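Local coordinates for protein coenzyme A transferase (Yersinia pestis, PDB 3QLI) that probably transfers coenzyme A between carboxylic acids, acetate being a likely one, at residues Ala337-Asp342 / Ser349-Gly354; Ala346-Ser349 / His355-Ser358. All blocks are in the same frame, centred on the assembly; numbering follows the deposited sequence.

Overall arrangement
Contacts 1 and 2 lie side by side, their centres about 5 Å apart, within the C-terminal half of the transferase. Along the chain, strand 332-337 of the mixed six-stranded sheet runs out into strand 340-342, which pairs antiparallel with strand 347-348 in a small three-stranded sheet. Contact 1 joins the first part of this hairpin to the loop that leaves it, and contact 2 joins the returning strand to the continuation of the same loop, ahead of helix 363-372. The Glu350 OE1 to Tyr357 N bond ties the two together. Leu339, Glu350 and Ser358, each of which can contact a coenzyme A, are thus carried by one hairpin and its loop, with Ser349 common to both contacts.

Contact 1. Residues Ala337-Asp342 / Ser349-Gly354; sequences ATLQID and SEHMLG
Leu339 reaches across to His351 and the nearby loop backbone, and this nonpolar packing makes up much of the interface. The CD1 methyl of Leu339 lies over the centre of the imidazole in a CH-pi contact, 3.6 Å from the ring centroid of His351 and only 3° off the ring normal. The two side chains cross at about a right angle. With CG anti to the carbonyl carbon (chi1 -66°), the leucine also brings CD1 alongside the loop backbone, 3.4 Å from Ser349 O.

The polar part is indirect. Thr338 OG1 and Ser349 OG stay 3.6 Å apart. Water 1 bridges them, donating to Thr338 OG1 at 2.9 Å and lying 2.8 Å from Ser349 OG. Thr338 OG1 is also bonded to Asn348 O. Within the loop, Met352 N donates to the anti lone pair of Glu350 OE2 at 2.9 Å, and the other carboxylate oxygen receives Tyr357 N, so both oxygens of Glu350 are engaged.

Leu339 and Gln340 both face Asn348 in a classic beta bulge at the start of the hairpin. Leu339 and Glu350 each bind coenzyme A, though not necessarily the same molecule, and none is bound to this chain here; His351 packs on Arg106, a further residue of the Glu350 site.

Contact 2. Residues Ala346-Ser349 / His355-Ser358; sequences ACNS and HQYS
Asn348 and Gln356 both carry CG anti to the backbone N (chi1 178° and -175°), which brings their amides together between the strand and the loop; a bend at chi2 then folds the glutamine amide toward the asparagine. The side chains run past one another in opposite directions, and their amide planes stand 81° apart, close to perpendicular.

Gln356 NE2 donates to Asn348 OD1 at 2.9 Å, in the direct hydrogen bond between the segments. It is somewhat bent, and the nitrogen approaches from above the carbonyl plane rather than along a lone pair. Asn348 OD1 also accepts from Glu350 N, and Gln356 NE2 has a second acceptor in Pro401 O. On the other side of the asparagine amide, ND2 bonds to Gln340 OE1 and to water 2 at 3.2 Å, and that water lies 3.1 Å from His355 O.

The other end of the glutamine amide holds Ser358. Ser358 OG donates to Gln356 OE1 at 2.7 Å, in the carbonyl plane, and Thr403 OG1 is a further partner of both atoms. The same hydroxyl packs against Ser349, with Ser358 OG 3.4 Å from Ser349 C and 3.6 Å from Ser349 CB.

Through OE1, the buried Gln356 orients the hydroxyl of Ser358, a coenzyme A-binding residue, while Asn348 OD1 holds the backbone of Glu350. Bonds at both ends of each amide fix which end is oxygen and which is nitrogen, and oppose rotation of either group, so the loop is set against the strand by polar contacts of defined direction.

Contact 1. Residues Ala337-Asp342 / Ser349-Gly354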
loop_
_atom_site.group_PDB
_atom_site.type_symbol
_atom_site.label_atom_id
_atom_site.label_comp_id
_atom_site.label_asym_id
_atom_site.label_seq_id
_atom_site.Cartn_x
_atom_site.Cartn_y
_atom_site.Cartn_z
ATOM N N ALA A 337 -3.743 -6.247 15.553
ATOM C CA ALA A 337 -4.509 -5.463 16.507
ATOM C C ALA A 337 -4.466 -3.999 16.095
ATOM O O ALA A 337 -3.606 -3.602 15.324
ATOM C CB ALA A 337 -3.923 -5.641 17.901
ATOM N N THR A 338 -5.397 -3.196 16.594
ATOM C CA THR A 338 -5.325 -1.764 16.349
ATOM C C THR A 338 -5.758 -1.002 17.599
ATOM O O THR A 338 -6.225 -1.607 18.563
ATOM C CB THR A 338 -6.188 -1.369 15.144
ATOM O OG1 THR A 338 -5.963 0.007 14.832
ATOM C CG2 THR A 338 -7.674 -1.590 15.457
ATOM N N LEU A 339 -5.584 0.316 17.601
ATOM C CA LEU A 339 -6.013 1.127 18.744
ATOM C C LEU A 339 -7.388 1.745 18.496
ATOM O O LEU A 339 -8.203 1.869 19.407
ATOM C CB LEU A 339 -4.984 2.228 19.048
ATOM C CG LEU A 339 -3.634 1.704 19.543
ATOM C CD1 LEU A 339 -2.709 2.859 19.911
ATOM C CD2 LEU A 339 -3.827 0.777 20.740
ATOM N N GLN A 340 -7.637 2.139 17.255
ATOM C CA GLN A 340 -8.906 2.769 16.900
ATOM C C GLN A 340 -9.367 2.334 15.523
ATOM O O GLN A 340 -8.549 2.046 14.643
ATOM C CB GLN A 340 -8.765 4.292 16.870
ATOM C CG GLN A 340 -8.160 4.921 18.095
ATOM C CD GLN A 340 -7.951 6.402 17.885
ATOM O OE1 GLN A 340 -7.314 6.816 16.916
ATOM N NE2 GLN A 340 -8.525 7.212 18.763
ATOM N N ILE A 341 -10.684 2.313 15.333
ATOM C CA ILE A 341 -11.273 2.108 14.021
ATOM C C ILE A 341 -12.288 3.220 13.805
ATOM O O ILE A 341 -13.101 3.497 14.689
ATOM C CB ILE A 341 -12.010 0.748 13.936
ATOM C CG1 ILE A 341 -11.060 -0.409 14.270
ATOM C CG2 ILE A 341 -12.609 0.560 12.551
ATOM C CD1 ILE A 341 -11.751 -1.784 14.220
ATOM N N ASP A 342 -12.257 3.877 12.652
ATOM C CA ASP A 342 -13.243 4.933 12.449
ATOM C C ASP A 342 -14.396 4.480 11.561
ATOM O O ASP A 342 -14.401 3.349 11.074
ATOM C CB ASP A 342 -12.611 6.275 12.021
ATOM C CG ASP A 342 -12.144 6.298 10.566
ATOM O OD1 ASP A 342 -12.561 5.430 9.753
ATOM O OD2 ASP A 342 -11.370 7.240 10.242
ATOM N N SER A 349 -3.080 2.558 14.655
ATOM C CA SER A 349 -2.325 1.870 15.693
ATOM C C SER A 349 -1.351 2.810 16.404
ATOM O O SER A 349 -0.614 2.390 17.286
ATOM C CB SER A 349 -1.536 0.702 15.091
ATOM O OG SER A 349 -2.396 -0.342 14.685
ATOM N N GLU A 350 -1.342 4.081 16.019
ATOM C CA GLU A 350 -0.378 5.016 16.588
ATOM C C GLU A 350 -0.830 5.539 17.948
ATOM O O GLU A 350 -1.914 6.094 18.062
ATOM C CB GLU A 350 -0.146 6.184 15.629
ATOM C CG GLU A 350 0.758 7.258 16.200
ATOM C CD GLU A 350 2.119 6.713 16.595
ATOM O OE1 GLU A 350 2.785 6.084 15.736
ATOM O OE2 GLU A 350 2.511 6.896 17.771
ATOM N N HIS A 351 0.008 5.368 18.973
ATOM C CA HIS A 351 -0.321 5.846 20.320
ATOM C C HIS A 351 -0.286 7.369 20.433
ATOM O O HIS A 351 -1.049 7.951 21.197
ATOM C CB HIS A 351 0.637 5.261 21.368
ATOM C CG HIS A 351 0.295 3.872 21.809
ATOM N ND1 HIS A 351 0.823 2.749 21.210
ATOM C CD2 HIS A 351 -0.504 3.424 22.808
ATOM C CE1 HIS A 351 0.356 1.668 21.812
ATOM N NE2 HIS A 351 -0.453 2.050 22.784
ATOM N N MET A 352 0.613 8.019 19.697
ATOM C CA MET A 352 0.772 9.471 19.826
ATOM C C MET A 352 -0.275 10.245 19.037
ATOM O O MET A 352 -0.320 10.170 17.804
ATOM C CB MET A 352 2.174 9.917 19.414
ATOM C CG MET A 352 3.281 9.329 20.273
ATOM S SD MET A 352 4.898 10.092 19.999
ATOM C CE MET A 352 4.686 11.674 20.816
ATOM N N LEU A 353 -1.104 10.993 19.764
ATOM C CA LEU A 353 -2.206 11.759 19.183
ATOM C C LEU A 353 -1.765 12.693 18.060
ATOM O O LEU A 353 -0.843 13.491 18.230
ATOM C CB LEU A 353 -2.907 12.584 20.267
ATOM C CG LEU A 353 -3.853 11.897 21.252
ATOM C CD1 LEU A 353 -3.195 10.711 21.948
ATOM C CD2 LEU A 353 -4.355 12.911 22.275
ATOM N N GLY A 354 -2.438 12.590 16.915
ATOM C CA GLY A 354 -2.184 13.472 15.789
ATOM C C GLY A 354 -1.055 13.006 14.888
ATOM O O GLY A 354 -0.926 13.470 13.749
HETATM O O HOH W 1 -4.193 -0.177 12.532
#

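Contact 2. Residues Ala346-Ser349 / His355-Ser358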
loop_
_atom_site.group_PDB
_atom_site.type_symbol
_atom_site.label_atom_id
_atom_site.label_comp_id
_atom_site.label_asym_id
_atom_site.label_seq_id
_atom_site.Cartn_x
_atom_site.Cartn_y
_atom_site.Cartn_z
ATOM N N ALA A 346 -11.149 2.881 8.300
ATOM C CA ALA A 346 -9.710 3.052 8.478
ATOM C C ALA A 346 -9.325 2.693 9.914
ATOM O O ALA A 346 -10.126 2.875 10.836
ATOM C CB ALA A 346 -9.317 4.490 8.174
ATOM N N CYS A 347 -8.101 2.203 10.107
ATOM C CA CYS A 347 -7.617 1.813 11.438
ATOM C C CYS A 347 -6.360 2.583 11.820
ATOM O O CYS A 347 -5.547 2.938 10.955
ATOM C CB CYS A 347 -7.328 0.307 11.475
ATOM S SG CYS A 347 -8.787 -0.670 10.928
ATOM N N ASN A 348 -6.203 2.819 13.119
ATOM C CA ASN A 348 -5.047 3.548 13.639
ATOM C C ASN A 348 -4.382 2.800 14.783
ATOM O O ASN A 348 -5.038 2.455 15.767
ATOM C CB ASN A 348 -5.466 4.931 14.131
ATOM C CG ASN A 348 -4.305 5.706 14.727
ATOM O OD1 ASN A 348 -3.173 5.604 14.257
ATOM N ND2 ASN A 348 -4.581 6.478 15.772
ATOM N N SER A 349 -3.080 2.558 14.655
ATOM C CA SER A 349 -2.325 1.870 15.693
ATOM C C SER A 349 -1.351 2.810 16.404
ATOM O O SER A 349 -0.614 2.390 17.286
ATOM C CB SER A 349 -1.536 0.702 15.091
ATOM O OG SER A 349 -2.396 -0.342 14.685
ATOM N N HIS A 355 -0.239 12.082 15.390
ATOM C CA HIS A 355 0.910 11.588 14.634
ATOM C C HIS A 355 0.644 10.231 14.016
ATOM O O HIS A 355 -0.363 9.576 14.315
ATOM C CB HIS A 355 2.148 11.510 15.530
ATOM C CG HIS A 355 2.555 12.829 16.100
ATOM N ND1 HIS A 355 3.451 13.668 15.471
ATOM C CD2 HIS A 355 2.176 13.463 17.236
ATOM C CE1 HIS A 355 3.611 14.759 16.197
ATOM N NE2 HIS A 355 2.848 14.661 17.272
ATOM N N GLN A 356 1.559 9.800 13.156
ATOM C CA GLN A 356 1.439 8.485 12.546
ATOM C C GLN A 356 2.839 7.946 12.277
ATOM O O GLN A 356 3.449 8.257 11.252
ATOM C CB GLN A 356 0.591 8.568 11.264
ATOM C CG GLN A 356 0.277 7.235 10.593
ATOM C CD GLN A 356 -0.359 6.229 11.543
ATOM O OE1 GLN A 356 0.267 5.235 11.912
ATOM N NE2 GLN A 356 -1.596 6.490 11.950
ATOM N N TYR A 357 3.361 7.180 13.232
ATOM C CA TYR A 357 4.651 6.525 13.067
ATOM C C TYR A 357 4.461 5.022 12.890
ATOM O O TYR A 357 5.376 4.331 12.454
ATOM C CB TYR A 357 5.553 6.771 14.279
ATOM C CG TYR A 357 5.754 8.225 14.610
ATOM C CD1 TYR A 357 5.220 8.772 15.771
ATOM C CD2 TYR A 357 6.466 9.057 13.756
ATOM C CE1 TYR A 357 5.397 10.102 16.078
ATOM C CE2 TYR A 357 6.654 10.393 14.052
ATOM C CZ TYR A 357 6.111 10.911 15.211
ATOM O OH TYR A 357 6.296 12.241 15.509
ATOM N N SER A 358 3.279 4.512 13.233
ATOM C CA SER A 358 3.066 3.062 13.206
ATOM C C SER A 358 2.887 2.516 11.786
ATOM O O SER A 358 2.977 1.311 11.566
ATOM C CB SER A 358 1.903 2.635 14.122
ATOM O OG SER A 358 0.670 3.149 13.657
HETATM O O HOH W 2 -2.409 8.687 16.402
#